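Local coordinates for hypothetical protein AQ_1354 (Aquifex aeolicus, PDB 1OZ9) that probably acts as a zinc-dependent endoribonuclease specific for single strands, in maturation of the 16S rRNA 3' end and quality control of 70S ribosomes, at residues 40-45 with 79-84; 48-53 with 64-69; 18-23 with 104-109; 85-90 with 115-120. All coordinates share one frame; numbering follows the deposited sequence.

Interaction 1 (40-45 with 79-84)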
loop_
_atom_site.group_PDB
_atom_site.type_symbol
_atom_site.label_atom_id
_atom_site.label_comp_id
_atom_site.label_asym_id
_atom_site.label_seq_id
_atom_site.Cartn_x
_atom_site.Cartn_y
_atom_site.Cartn_z
ATOM N N ASN A 40 1.473 -15.333 8.918
ATOM C CA ASN A 40 2.626 -14.994 9.725
ATOM C C ASN A 40 3.600 -13.966 9.165
ATOM O O ASN A 40 4.818 -14.158 9.282
ATOM C CB ASN A 40 3.420 -16.238 9.940
ATOM C CG ASN A 40 3.475 -16.626 11.345
ATOM O OD1 ASN A 40 2.585 -16.290 12.141
ATOM N ND2 ASN A 40 4.542 -17.320 11.696
ATOM N N VAL A 41 3.089 -12.904 8.556
ATOM C CA VAL A 41 3.946 -11.852 8.093
ATOM C C VAL A 41 3.563 -10.567 8.785
ATOM O O VAL A 41 2.462 -10.448 9.338
ATOM C CB VAL A 41 3.867 -11.642 6.549
ATOM C CG1 VAL A 41 4.223 -12.959 5.811
ATOM C CG2 VAL A 41 2.483 -11.151 6.162
ATOM N N GLU A 42 4.476 -9.612 8.768
ATOM C CA GLU A 42 4.232 -8.294 9.353
ATOM C C GLU A 42 4.185 -7.248 8.256
ATOM O O GLU A 42 5.007 -7.267 7.338
ATOM C CB GLU A 42 5.317 -7.947 10.381
ATOM C CG GLU A 42 5.154 -6.551 11.018
ATOM C CD GLU A 42 6.335 -6.234 11.916
ATOM O OE1 GLU A 42 7.074 -5.261 11.629
ATOM O OE2 GLU A 42 6.550 -6.997 12.888
ATOM N N LEU A 43 3.213 -6.350 8.326
ATOM C CA LEU A 43 3.082 -5.301 7.323
ATOM C C LEU A 43 2.817 -4.017 8.071
ATOM O O LEU A 43 1.941 -4.006 8.940
ATOM C CB LEU A 43 1.851 -5.572 6.466
ATOM C CG LEU A 43 1.408 -4.449 5.536
ATOM C CD1 LEU A 43 2.506 -4.189 4.486
ATOM C CD2 LEU A 43 0.081 -4.819 4.856
ATOM N N SER A 44 3.548 -2.951 7.747
ATOM C CA SER A 44 3.265 -1.655 8.345
ATOM C C SER A 44 2.625 -0.745 7.297
ATOM O O SER A 44 3.050 -0.739 6.133
ATOM C CB SER A 44 4.529 -1.028 8.932
ATOM O OG SER A 44 4.983 -1.815 10.039
ATOM N N VAL A 45 1.580 -0.019 7.703
ATOM C CA VAL A 45 0.937 0.932 6.803
ATOM C C VAL A 45 1.003 2.318 7.444
ATOM O O VAL A 45 0.585 2.487 8.612
ATOM C CB VAL A 45 -0.506 0.543 6.506
ATOM C CG1 VAL A 45 -1.136 1.559 5.528
ATOM C CG2 VAL A 45 -0.565 -0.900 5.922
ATOM N N GLY A 79 12.546 -16.979 12.811
ATOM C CA GLY A 79 11.926 -18.295 12.868
ATOM C C GLY A 79 10.567 -18.416 12.172
ATOM O O GLY A 79 9.562 -18.765 12.793
ATOM N N GLY A 80 10.470 -18.142 10.901
ATOM C CA GLY A 80 9.140 -18.318 10.336
ATOM C C GLY A 80 8.236 -17.100 10.271
ATOM O O GLY A 80 7.313 -17.050 9.453
ATOM N N TYR A 81 8.469 -16.116 11.128
ATOM C CA TYR A 81 7.725 -14.849 11.060
ATOM C C TYR A 81 8.526 -13.997 10.111
ATOM O O TYR A 81 9.725 -13.913 10.280
ATOM C CB TYR A 81 7.774 -14.193 12.444
ATOM C CG TYR A 81 7.107 -12.858 12.608
ATOM C CD1 TYR A 81 5.735 -12.767 12.759
ATOM C CD2 TYR A 81 7.853 -11.682 12.689
ATOM C CE1 TYR A 81 5.111 -11.533 12.939
ATOM C CE2 TYR A 81 7.236 -10.444 12.891
ATOM C CZ TYR A 81 5.855 -10.391 13.028
ATOM O OH TYR A 81 5.202 -9.201 13.233
ATOM N N LYS A 82 7.907 -13.381 9.115
ATOM C CA LYS A 82 8.672 -12.583 8.149
ATOM C C LYS A 82 8.113 -11.154 8.042
ATOM O O LYS A 82 6.902 -10.971 7.955
ATOM C CB LYS A 82 8.649 -13.239 6.772
ATOM C CG LYS A 82 9.574 -12.554 5.699
ATOM C CD LYS A 82 9.717 -13.492 4.472
ATOM C CE LYS A 82 10.623 -12.946 3.381
ATOM N NZ LYS A 82 12.027 -12.964 3.781
ATOM N N ILE A 83 8.996 -10.164 8.106
ATOM C CA ILE A 83 8.610 -8.752 7.996
ATOM C C ILE A 83 8.604 -8.361 6.529
ATOM O O ILE A 83 9.664 -8.371 5.867
ATOM C CB ILE A 83 9.581 -7.900 8.800
ATOM C CG1 ILE A 83 9.556 -8.374 10.279
ATOM C CG2 ILE A 83 9.192 -6.382 8.693
ATOM C CD1 ILE A 83 10.929 -8.363 10.944
ATOM N N LEU A 84 7.426 -8.076 5.999
ATOM C CA LEU A 84 7.303 -7.781 4.573
ATOM C C LEU A 84 7.814 -6.394 4.287
ATOM O O LEU A 84 8.571 -6.180 3.318
ATOM C CB LEU A 84 5.870 -7.858 4.108
ATOM C CG LEU A 84 5.083 -9.160 4.110
ATOM C CD1 LEU A 84 3.804 -8.907 3.266
ATOM C CD2 LEU A 84 5.940 -10.340 3.576
#
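E42 and Y81 both carry CG anti to the backbone N (chi1 178° in each), which sends the extended glutamate and the phenol ring out over the same side of the strand pair, where they meet. Y81 OH donates to the anti lone pair of E42 OE2 at 2.6 Å. The carboxylate oxygen sits at the ring edge, in its plane, while the carboxylate itself is turned 64° against the ring. The hydroxyl also rests on the root of the glutamate, with Y81 OH 3.1 Å from E42 CB. I83 runs alongside the same chain, pointing the same way, and its CG2 lies 3.8 Å from E42 OE1. R10 of the neighbouring strand adds a long, weak ion pair to this carboxylate.

Below these groups the backbones pair in parallel. K82 N donates to N40 O at 3.2 Å, E42 N to K82 O at 2.9 Å and L84 N to E42 O at 2.9 Å, so residue 42 is held through both its N-H and its carbonyl. On the face of V41 an apolar pair forms: L84 lays its branch against V41, with L84 CG 3.7 Å from V41 CB, and is covered in turn by L33 of helix 22-35. This is the parallel pairing of strands 41-48 and 81-90, the inner pair of the four-stranded mixed sheet in a fold of the matrix metalloproteinase type.

Interaction 2 (48-53 with 64-69)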
loop_
_atom_site.group_PDB
_atom_site.type_symbol
_atom_site.label_atom_id
_atom_site.label_comp_id
_atom_site.label_asym_id
_atom_site.label_seq_id
_atom_site.Cartn_x
_atom_site.Cartn_y
_atom_site.Cartn_z
ATOM N N THR A 48 0.393 9.440 5.793
ATOM C CA THR A 48 1.051 10.686 6.136
ATOM C C THR A 48 0.670 11.799 5.173
ATOM O O THR A 48 -0.403 11.731 4.554
ATOM C CB THR A 48 2.588 10.445 6.257
ATOM O OG1 THR A 48 3.245 11.628 6.699
ATOM C CG2 THR A 48 3.229 10.102 4.896
ATOM N N ASP A 49 1.513 12.821 5.064
ATOM C CA ASP A 49 1.210 13.990 4.224
ATOM C C ASP A 49 2.183 14.147 3.062
ATOM O O ASP A 49 3.146 13.397 2.945
ATOM C CB ASP A 49 1.206 15.281 5.046
ATOM C CG ASP A 49 2.569 15.602 5.669
ATOM O OD1 ASP A 49 3.573 14.908 5.404
ATOM O OD2 ASP A 49 2.726 16.553 6.461
ATOM N N ASP A 50 1.943 15.141 2.215
ATOM C CA ASP A 50 2.785 15.355 1.039
ATOM C C ASP A 50 4.231 15.691 1.379
ATOM O O ASP A 50 5.158 15.266 0.669
ATOM C CB ASP A 50 2.193 16.448 0.130
ATOM C CG ASP A 50 1.278 15.874 -0.929
ATOM O OD1 ASP A 50 1.081 14.631 -0.926
ATOM O OD2 ASP A 50 0.710 16.567 -1.806
ATOM N N GLN A 51 4.433 16.452 2.455
ATOM C CA GLN A 51 5.787 16.827 2.826
ATOM C C GLN A 51 6.616 15.600 3.234
ATOM O O GLN A 51 7.766 15.446 2.827
ATOM C CB GLN A 51 5.804 17.962 3.869
ATOM C CG GLN A 51 5.595 19.334 3.200
ATOM C CD GLN A 51 5.401 20.525 4.158
ATOM O OE1 GLN A 51 6.037 20.609 5.221
ATOM N NE2 GLN A 51 4.546 21.463 3.756
ATOM N N GLU A 52 6.032 14.707 4.012
ATOM C CA GLU A 52 6.802 13.550 4.428
ATOM C C GLU A 52 7.047 12.594 3.273
ATOM O O GLU A 52 8.160 12.081 3.105
ATOM C CB GLU A 52 6.146 12.825 5.587
ATOM C CG GLU A 52 6.906 11.561 5.932
ATOM C CD GLU A 52 6.669 11.092 7.350
ATOM O OE1 GLU A 52 5.593 11.412 7.927
ATOM O OE2 GLU A 52 7.581 10.401 7.877
ATOM N N ILE A 53 6.031 12.361 2.454
ATOM C CA ILE A 53 6.238 11.433 1.355
ATOM C C ILE A 53 7.257 12.004 0.363
ATOM O O ILE A 53 8.024 11.274 -0.255
ATOM C CB ILE A 53 4.910 10.998 0.703
ATOM C CG1 ILE A 53 5.045 9.553 0.186
ATOM C CG2 ILE A 53 4.467 11.988 -0.389
ATOM C CD1 ILE A 53 3.742 8.846 0.007
ATOM N N ASP A 64 12.396 14.251 -6.227
ATOM C CA ASP A 64 12.027 15.325 -5.311
ATOM C C ASP A 64 10.635 15.872 -5.588
ATOM O O ASP A 64 10.475 16.961 -6.126
ATOM C CB ASP A 64 13.073 16.444 -5.365
ATOM C CG ASP A 64 12.907 17.456 -4.247
ATOM O OD1 ASP A 64 12.038 17.260 -3.373
ATOM O OD2 ASP A 64 13.607 18.479 -4.169
ATOM N N LYS A 65 9.628 15.095 -5.210
ATOM C CA LYS A 65 8.247 15.498 -5.365
ATOM C C LYS A 65 7.366 14.549 -4.564
ATOM O O LYS A 65 7.784 13.443 -4.216
ATOM C CB LYS A 65 7.846 15.467 -6.836
ATOM C CG LYS A 65 7.942 14.082 -7.485
ATOM C CD LYS A 65 7.612 14.189 -8.985
ATOM C CE LYS A 65 8.459 13.215 -9.827
ATOM N NZ LYS A 65 8.422 13.519 -11.300
ATOM N N PRO A 66 6.154 14.983 -4.258
ATOM C CA PRO A 66 5.209 14.130 -3.531
ATOM C C PRO A 66 4.704 13.051 -4.469
ATOM O O PRO A 66 4.921 13.160 -5.680
ATOM C CB PRO A 66 4.056 15.077 -3.189
ATOM C CG PRO A 66 4.550 16.464 -3.538
ATOM C CD PRO A 66 5.605 16.316 -4.574
ATOM N N THR A 67 4.081 12.021 -3.914
ATOM C CA THR A 67 3.467 10.968 -4.707
ATOM C C THR A 67 2.342 10.341 -3.888
ATOM O O THR A 67 2.117 10.747 -2.738
ATOM C CB THR A 67 4.519 9.928 -5.160
ATOM O OG1 THR A 67 3.905 9.016 -6.073
ATOM C CG2 THR A 67 4.955 9.038 -3.970
ATOM N N ASP A 68 1.605 9.393 -4.451
ATOM C CA ASP A 68 0.498 8.787 -3.697
ATOM C C ASP A 68 0.900 7.653 -2.741
ATOM O O ASP A 68 0.431 7.580 -1.575
ATOM C CB ASP A 68 -0.608 8.301 -4.632
ATOM C CG ASP A 68 -0.092 7.451 -5.798
ATOM O OD1 ASP A 68 1.141 7.155 -5.905
ATOM O OD2 ASP A 68 -0.891 7.077 -6.703
ATOM N N VAL A 69 1.765 6.763 -3.207
ATOM C CA VAL A 69 2.137 5.641 -2.353
ATOM C C VAL A 69 3.576 5.196 -2.647
ATOM O O VAL A 69 4.014 5.204 -3.798
ATOM C CB VAL A 69 1.153 4.451 -2.594
ATOM C CG1 VAL A 69 1.144 4.005 -4.097
ATOM C CG2 VAL A 69 1.383 3.244 -1.618
#
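I53, in the first turn of helix 50-61, packs on T67 and P66 of the loop that returns the chain to strand 69-78, so the contact closes a helix-loop-strand connection beside the sheet.

The apolar part is carried by I53. Its chi1 of -148°, turned some 30° from the staggered value, sets CG2 against the loop backbone, 3.5 Å from T67 N. The delta methyl goes further along the chain, with I53 CD1 3.9 Å from D68 O. The isoleucine and threonine side chains meet at about a right angle, I53 CD1 coming to 4.2 Å from T67 CG2.

The mixed part is the approach of D50 to P66. The ring atom P66 CB lies 3.7 Å from D50 CG and is almost equally far from both carboxylate oxygens, a van der Waals contact. The charge of D50 is spent on other partners: a salt bridge to R96 and hydrogen bonds to S90 and T93, which join the helix start to the segment at the head of helix 91-101.

Other polar bonds run inside each segment. D68 OD1 takes a weak bond from V69 N, where the chain enters its strand and V69 turns to the predicted zinc ligand H115. D49 is the N-cap of helix 50-61, its OD1 accepting from E52 N at 2.8 Å. At its other end E52 is hydrogen-bonded through OE1 to Y46 OH, and T48 OG1 donates to the same E52 OE1 at 2.7 Å, from the anti side and 28° out of the carboxylate plane.

Interaction 3 (18-23 with 104-109)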
loop_
_atom_site.group_PDB
_atom_site.type_symbol
_atom_site.label_atom_id
_atom_site.label_comp_id
_atom_site.label_asym_id
_atom_site.label_seq_id
_atom_site.Cartn_x
_atom_site.Cartn_y
_atom_site.Cartn_z
ATOM N N ARG A 18 -5.495 11.507 9.555
ATOM C CA ARG A 18 -6.522 10.659 10.149
ATOM C C ARG A 18 -7.948 10.697 9.640
ATOM O O ARG A 18 -8.876 10.360 10.396
ATOM C CB ARG A 18 -6.575 10.999 11.639
ATOM C CG ARG A 18 -5.221 10.916 12.299
ATOM C CD ARG A 18 -5.292 11.069 13.773
ATOM N NE ARG A 18 -4.070 11.623 14.336
ATOM C CZ ARG A 18 -3.122 10.892 14.859
ATOM N NH1 ARG A 18 -3.255 9.575 14.891
ATOM N NH2 ARG A 18 -2.042 11.474 15.361
ATOM N N LYS A 19 -8.139 11.107 8.386
ATOM C CA LYS A 19 -9.477 11.219 7.834
ATOM C C LYS A 19 -10.144 9.860 7.629
ATOM O O LYS A 19 -11.370 9.751 7.688
ATOM C CB LYS A 19 -9.473 12.036 6.522
ATOM C CG LYS A 19 -10.669 12.898 6.402
ATOM C CD LYS A 19 -10.488 14.097 5.470
ATOM C CE LYS A 19 -11.818 14.838 5.401
ATOM N NZ LYS A 19 -11.872 16.180 4.744
ATOM N N VAL A 20 -9.335 8.833 7.428
ATOM C CA VAL A 20 -9.820 7.467 7.284
ATOM C C VAL A 20 -9.547 6.687 8.576
ATOM O O VAL A 20 -8.424 6.694 9.112
ATOM C CB VAL A 20 -9.136 6.774 6.087
ATOM C CG1 VAL A 20 -9.516 5.281 6.000
ATOM C CG2 VAL A 20 -9.447 7.529 4.774
ATOM N N ARG A 21 -10.573 6.015 9.072
ATOM C CA ARG A 21 -10.471 5.245 10.298
ATOM C C ARG A 21 -9.357 4.199 10.335
ATOM O O ARG A 21 -9.143 3.450 9.383
ATOM C CB ARG A 21 -11.821 4.576 10.597
ATOM C CG ARG A 21 -12.878 5.544 11.105
ATOM C CD ARG A 21 -14.270 4.955 11.188
ATOM N NE ARG A 21 -14.300 3.535 11.547
ATOM C CZ ARG A 21 -15.280 2.694 11.170
ATOM N NH1 ARG A 21 -16.313 3.142 10.431
ATOM N NH2 ARG A 21 -15.238 1.410 11.537
ATOM N N LYS A 22 -8.667 4.133 11.465
ATOM C CA LYS A 22 -7.571 3.191 11.619
ATOM C C LYS A 22 -8.007 1.740 11.435
ATOM O O LYS A 22 -7.297 0.940 10.818
ATOM C CB LYS A 22 -6.916 3.354 13.022
ATOM C CG LYS A 22 -5.673 2.423 13.193
ATOM C CD LYS A 22 -5.352 2.204 14.677
ATOM C CE LYS A 22 -4.188 1.191 14.912
ATOM N NZ LYS A 22 -3.867 1.118 16.388
ATOM N N ASP A 23 -9.158 1.402 12.019
ATOM C CA ASP A 23 -9.647 0.030 11.920
ATOM C C ASP A 23 -10.024 -0.360 10.498
ATOM O O ASP A 23 -9.939 -1.540 10.134
ATOM C CB ASP A 23 -10.793 -0.243 12.907
ATOM C CG ASP A 23 -12.020 0.659 12.691
ATOM O OD1 ASP A 23 -11.944 1.751 12.077
ATOM O OD2 ASP A 23 -13.134 0.339 13.144
ATOM N N SER A 104 -14.507 8.146 -3.521
ATOM C CA SER A 104 -14.233 8.593 -2.156
ATOM C C SER A 104 -12.761 8.496 -1.760
ATOM O O SER A 104 -11.979 7.780 -2.377
ATOM C CB SER A 104 -15.100 7.825 -1.159
ATOM O OG SER A 104 -14.642 6.488 -1.020
ATOM N N LEU A 105 -12.388 9.246 -0.732
ATOM C CA LEU A 105 -11.044 9.135 -0.173
ATOM C C LEU A 105 -10.799 7.707 0.327
ATOM O O LEU A 105 -9.702 7.124 0.134
ATOM C CB LEU A 105 -10.844 10.134 0.966
ATOM C CG LEU A 105 -9.530 9.977 1.748
ATOM C CD1 LEU A 105 -8.372 10.208 0.830
ATOM C CD2 LEU A 105 -9.486 10.997 2.890
ATOM N N GLU A 106 -11.819 7.132 0.956
ATOM C CA GLU A 106 -11.681 5.769 1.476
ATOM C C GLU A 106 -11.411 4.832 0.331
ATOM O O GLU A 106 -10.561 3.963 0.441
ATOM C CB GLU A 106 -12.925 5.287 2.224
ATOM C CG GLU A 106 -13.159 6.049 3.508
ATOM C CD GLU A 106 -14.180 5.404 4.435
ATOM O OE1 GLU A 106 -14.630 4.261 4.178
ATOM O OE2 GLU A 106 -14.538 6.062 5.432
ATOM N N GLU A 107 -12.133 5.012 -0.773
ATOM C CA GLU A 107 -11.905 4.136 -1.907
ATOM C C GLU A 107 -10.474 4.302 -2.435
ATOM O O GLU A 107 -9.815 3.307 -2.764
ATOM C CB GLU A 107 -12.930 4.371 -3.016
ATOM C CG GLU A 107 -12.674 3.523 -4.261
ATOM C CD GLU A 107 -12.919 2.021 -4.064
ATOM O OE1 GLU A 107 -13.778 1.630 -3.238
ATOM O OE2 GLU A 107 -12.251 1.214 -4.756
ATOM N N GLU A 108 -9.976 5.534 -2.476
ATOM C CA GLU A 108 -8.624 5.776 -2.992
ATOM C C GLU A 108 -7.567 5.195 -2.047
ATOM O O GLU A 108 -6.569 4.580 -2.477
ATOM C CB GLU A 108 -8.387 7.276 -3.251
ATOM C CG GLU A 108 -7.003 7.620 -3.833
ATOM C CD GLU A 108 -6.772 7.054 -5.238
ATOM O OE1 GLU A 108 -7.741 6.554 -5.878
ATOM O OE2 GLU A 108 -5.609 7.117 -5.713
ATOM N N VAL A 109 -7.779 5.370 -0.748
ATOM C CA VAL A 109 -6.825 4.815 0.192
ATOM C C VAL A 109 -6.786 3.285 0.140
ATOM O O VAL A 109 -5.721 2.674 0.212
ATOM C CB VAL A 109 -7.097 5.341 1.608
ATOM C CG1 VAL A 109 -6.244 4.572 2.632
ATOM C CG2 VAL A 109 -6.788 6.854 1.613
HETATM O O HOH W 1 -13.368 6.074 7.620
#
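The E106 carboxylate reaches the 18-23 segment through a water, while the R21 guanidinium is engaged with D23. The water donates to E106 OE2 at 2.5 Å and accepts from the backbone, lying 3.2 Å from R21 N. The guanidinium grips its aspartate side-on, with D23 OD2 at its edge and in its plane, 2.9 Å from R21 NH2, while the partner of NE is tilted 22° out of the plane. The E106 carboxylate also forms a salt bridge with K24.

Beneath this polar rim the contact is a small apolar seam. V20 puts CG2 anti to its carbonyl carbon and so pushes that methyl between residues on successive turns: it is 3.9 Å from L105 CG and 4.2 Å from V109 CG2, with the methylene of E106 alongside. K19 closes the other end, its CB 3.8 Å from L105 CD2, before the lysine chain crosses the leucine at about a right angle and leads off. I25 and W28 add to the cover over V20. Two helix starts are thereby packed together, with R21 as N-cap of helix 22-35 and S104 as N-cap of helix 105-120, the helix that bears two predicted zinc ligands.

Interaction 4 (85-90 with 115-120)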
loop_
_atom_site.group_PDB
_atom_site.type_symbol
_atom_site.label_atom_id
_atom_site.label_comp_id
_atom_site.label_asym_id
_atom_site.label_seq_id
_atom_site.Cartn_x
_atom_site.Cartn_y
_atom_site.Cartn_z
ATOM N N GLY A 85 7.418 -5.448 5.139
ATOM C CA GLY A 85 7.919 -4.100 5.013
ATOM C C GLY A 85 6.828 -3.066 5.163
ATOM O O GLY A 85 5.781 -3.333 5.781
ATOM N N ASP A 86 7.071 -1.890 4.595
ATOM C CA ASP A 86 6.166 -0.764 4.796
ATOM C C ASP A 86 5.475 -0.271 3.545
ATOM O O ASP A 86 6.071 -0.247 2.477
ATOM C CB ASP A 86 6.945 0.450 5.311
ATOM C CG ASP A 86 7.738 0.149 6.557
ATOM O OD1 ASP A 86 7.264 -0.659 7.364
ATOM O OD2 ASP A 86 8.851 0.660 6.780
ATOM N N VAL A 87 4.252 0.205 3.728
ATOM C CA VAL A 87 3.518 0.910 2.663
ATOM C C VAL A 87 3.217 2.288 3.234
ATOM O O VAL A 87 2.664 2.389 4.331
ATOM C CB VAL A 87 2.200 0.247 2.323
ATOM C CG1 VAL A 87 1.406 1.129 1.376
ATOM C CG2 VAL A 87 2.466 -1.124 1.640
ATOM N N VAL A 88 3.598 3.343 2.515
ATOM C CA VAL A 88 3.398 4.707 3.000
ATOM C C VAL A 88 2.533 5.440 1.966
ATOM O O VAL A 88 2.911 5.492 0.785
ATOM C CB VAL A 88 4.756 5.433 3.105
ATOM C CG1 VAL A 88 4.574 6.884 3.609
ATOM C CG2 VAL A 88 5.700 4.658 4.020
ATOM N N ILE A 89 1.421 6.047 2.423
ATOM C CA ILE A 89 0.469 6.709 1.548
ATOM C C ILE A 89 0.288 8.152 1.982
ATOM O O ILE A 89 0.224 8.428 3.179
ATOM C CB ILE A 89 -0.883 5.984 1.702
ATOM C CG1 ILE A 89 -0.768 4.609 1.036
ATOM C CG2 ILE A 89 -2.035 6.842 1.116
ATOM C CD1 ILE A 89 -1.926 3.650 1.332
ATOM N N SER A 90 0.208 9.066 1.033
ATOM C CA SER A 90 -0.053 10.447 1.395
ATOM C C SER A 90 -1.545 10.697 1.277
ATOM O O SER A 90 -2.136 10.578 0.191
ATOM C CB SER A 90 0.656 11.436 0.469
ATOM O OG SER A 90 0.163 12.761 0.754
ATOM N N HIS A 115 -2.336 -1.480 -3.966
ATOM C CA HIS A 115 -1.258 -1.200 -4.912
ATOM C C HIS A 115 0.095 -1.340 -4.188
ATOM O O HIS A 115 1.030 -1.964 -4.703
ATOM C CB HIS A 115 -1.432 0.205 -5.479
ATOM C CG HIS A 115 -0.522 0.517 -6.624
ATOM N ND1 HIS A 115 -0.845 0.221 -7.933
ATOM C CD2 HIS A 115 0.693 1.115 -6.656
ATOM C CE1 HIS A 115 0.129 0.637 -8.726
ATOM N NE2 HIS A 115 1.080 1.169 -7.975
ATOM N N GLY A 116 0.190 -0.773 -2.988
ATOM C CA GLY A 116 1.438 -0.829 -2.226
ATOM C C GLY A 116 1.853 -2.250 -1.838
ATOM O O GLY A 116 3.035 -2.617 -1.900
ATOM N N ILE A 117 0.870 -3.060 -1.445
ATOM C CA ILE A 117 1.155 -4.424 -1.021
ATOM C C ILE A 117 1.680 -5.218 -2.195
ATOM O O ILE A 117 2.639 -5.982 -2.047
ATOM C CB ILE A 117 -0.079 -5.093 -0.421
ATOM C CG1 ILE A 117 -0.375 -4.438 0.925
ATOM C CG2 ILE A 117 0.150 -6.628 -0.211
ATOM C CD1 ILE A 117 -1.660 -4.889 1.555
ATOM N N VAL A 118 1.047 -5.078 -3.351
ATOM C CA VAL A 118 1.501 -5.823 -4.522
ATOM C C VAL A 118 2.948 -5.455 -4.892
ATOM O O VAL A 118 3.758 -6.328 -5.250
ATOM C CB VAL A 118 0.545 -5.614 -5.739
ATOM C CG1 VAL A 118 1.090 -6.348 -7.010
ATOM C CG2 VAL A 118 -0.888 -6.095 -5.359
ATOM N N HIS A 119 3.287 -4.174 -4.781
ATOM C CA HIS A 119 4.660 -3.735 -5.019
ATOM C C HIS A 119 5.578 -4.410 -4.024
ATOM O O HIS A 119 6.706 -4.789 -4.354
ATOM C CB HIS A 119 4.814 -2.231 -4.804
ATOM C CG HIS A 119 4.630 -1.427 -6.041
ATOM N ND1 HIS A 119 5.599 -1.320 -7.011
ATOM C CD2 HIS A 119 3.576 -0.690 -6.470
ATOM C CE1 HIS A 119 5.151 -0.552 -7.991
ATOM N NE2 HIS A 119 3.927 -0.150 -7.682
ATOM N N LEU A 120 5.105 -4.522 -2.789
ATOM C CA LEU A 120 5.931 -5.094 -1.719
ATOM C C LEU A 120 6.239 -6.564 -1.940
ATOM O O LEU A 120 7.241 -7.076 -1.430
ATOM C CB LEU A 120 5.219 -4.988 -0.368
ATOM C CG LEU A 120 5.582 -3.941 0.658
ATOM C CD1 LEU A 120 4.944 -4.345 2.008
ATOM C CD2 LEU A 120 7.073 -3.816 0.813
#
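V87 presses on G116, and there the strand and helix come nearest, their CA atoms 5.6 Å apart. V87 CG1 is anti to the backbone N (chi1 172°) and both methyls face the helix: CG2 lies 3.7 Å from G116 C, CG1 4.1 Å from G116 CA. With hydrogen in place of a side chain at G116, the valine meets the helix backbone itself, and the axes pass at 8.3 Å, roughly antiparallel, at 148°.

I117 is the looser contact and reaches V87 only distantly, V87 CG2 standing 4.4 Å from I117 CG1. L120 is the partly exposed end, yet it still lies close on the strand backbone at another glycine, with L120 CD1 3.9 Å from G85 C and its other methyl near the D86 carbonyl. L43 of strand 41-48 packs on both I117 and L120 and extends this apolar layer. The side with some exposure carries H115 and H119, predicted zinc ligands, whose rings make no contact with 85-90; H125 joins them there, and H115 ND1 is hydrogen-bonded to E139.

The helix thus divides its work. Its hold on the sheet rests on methyl groups and bare backbone, with directional chemistry left to the imidazoles, consistent with the HxxxHxxxxxH zinc motif of the YbeY family.

Overall arrangement
Interaction 4 lies in the middle of the fold, its centre about 3 Å from that of the chain, and each of the others touches it. Interaction 1 continues the strand pair: S44 O accepts from V87 N at 2.8 Å, and L43 CD1 touches L120 CD1 at 3.5 Å. Interaction 2 meets it at the far end of strand 81-90 through D50 OD1 and S90 OG, 2.7 Å apart. Interaction 3 shares helix 105-120 with interaction 4, away from the histidines, and V109 is about 10 Å from H115 between side chains. Interaction 4 holds two predicted zinc ligands; interaction 2 lies nearer them than interaction 3, V69 and H115 side chains being about 4 Å apart.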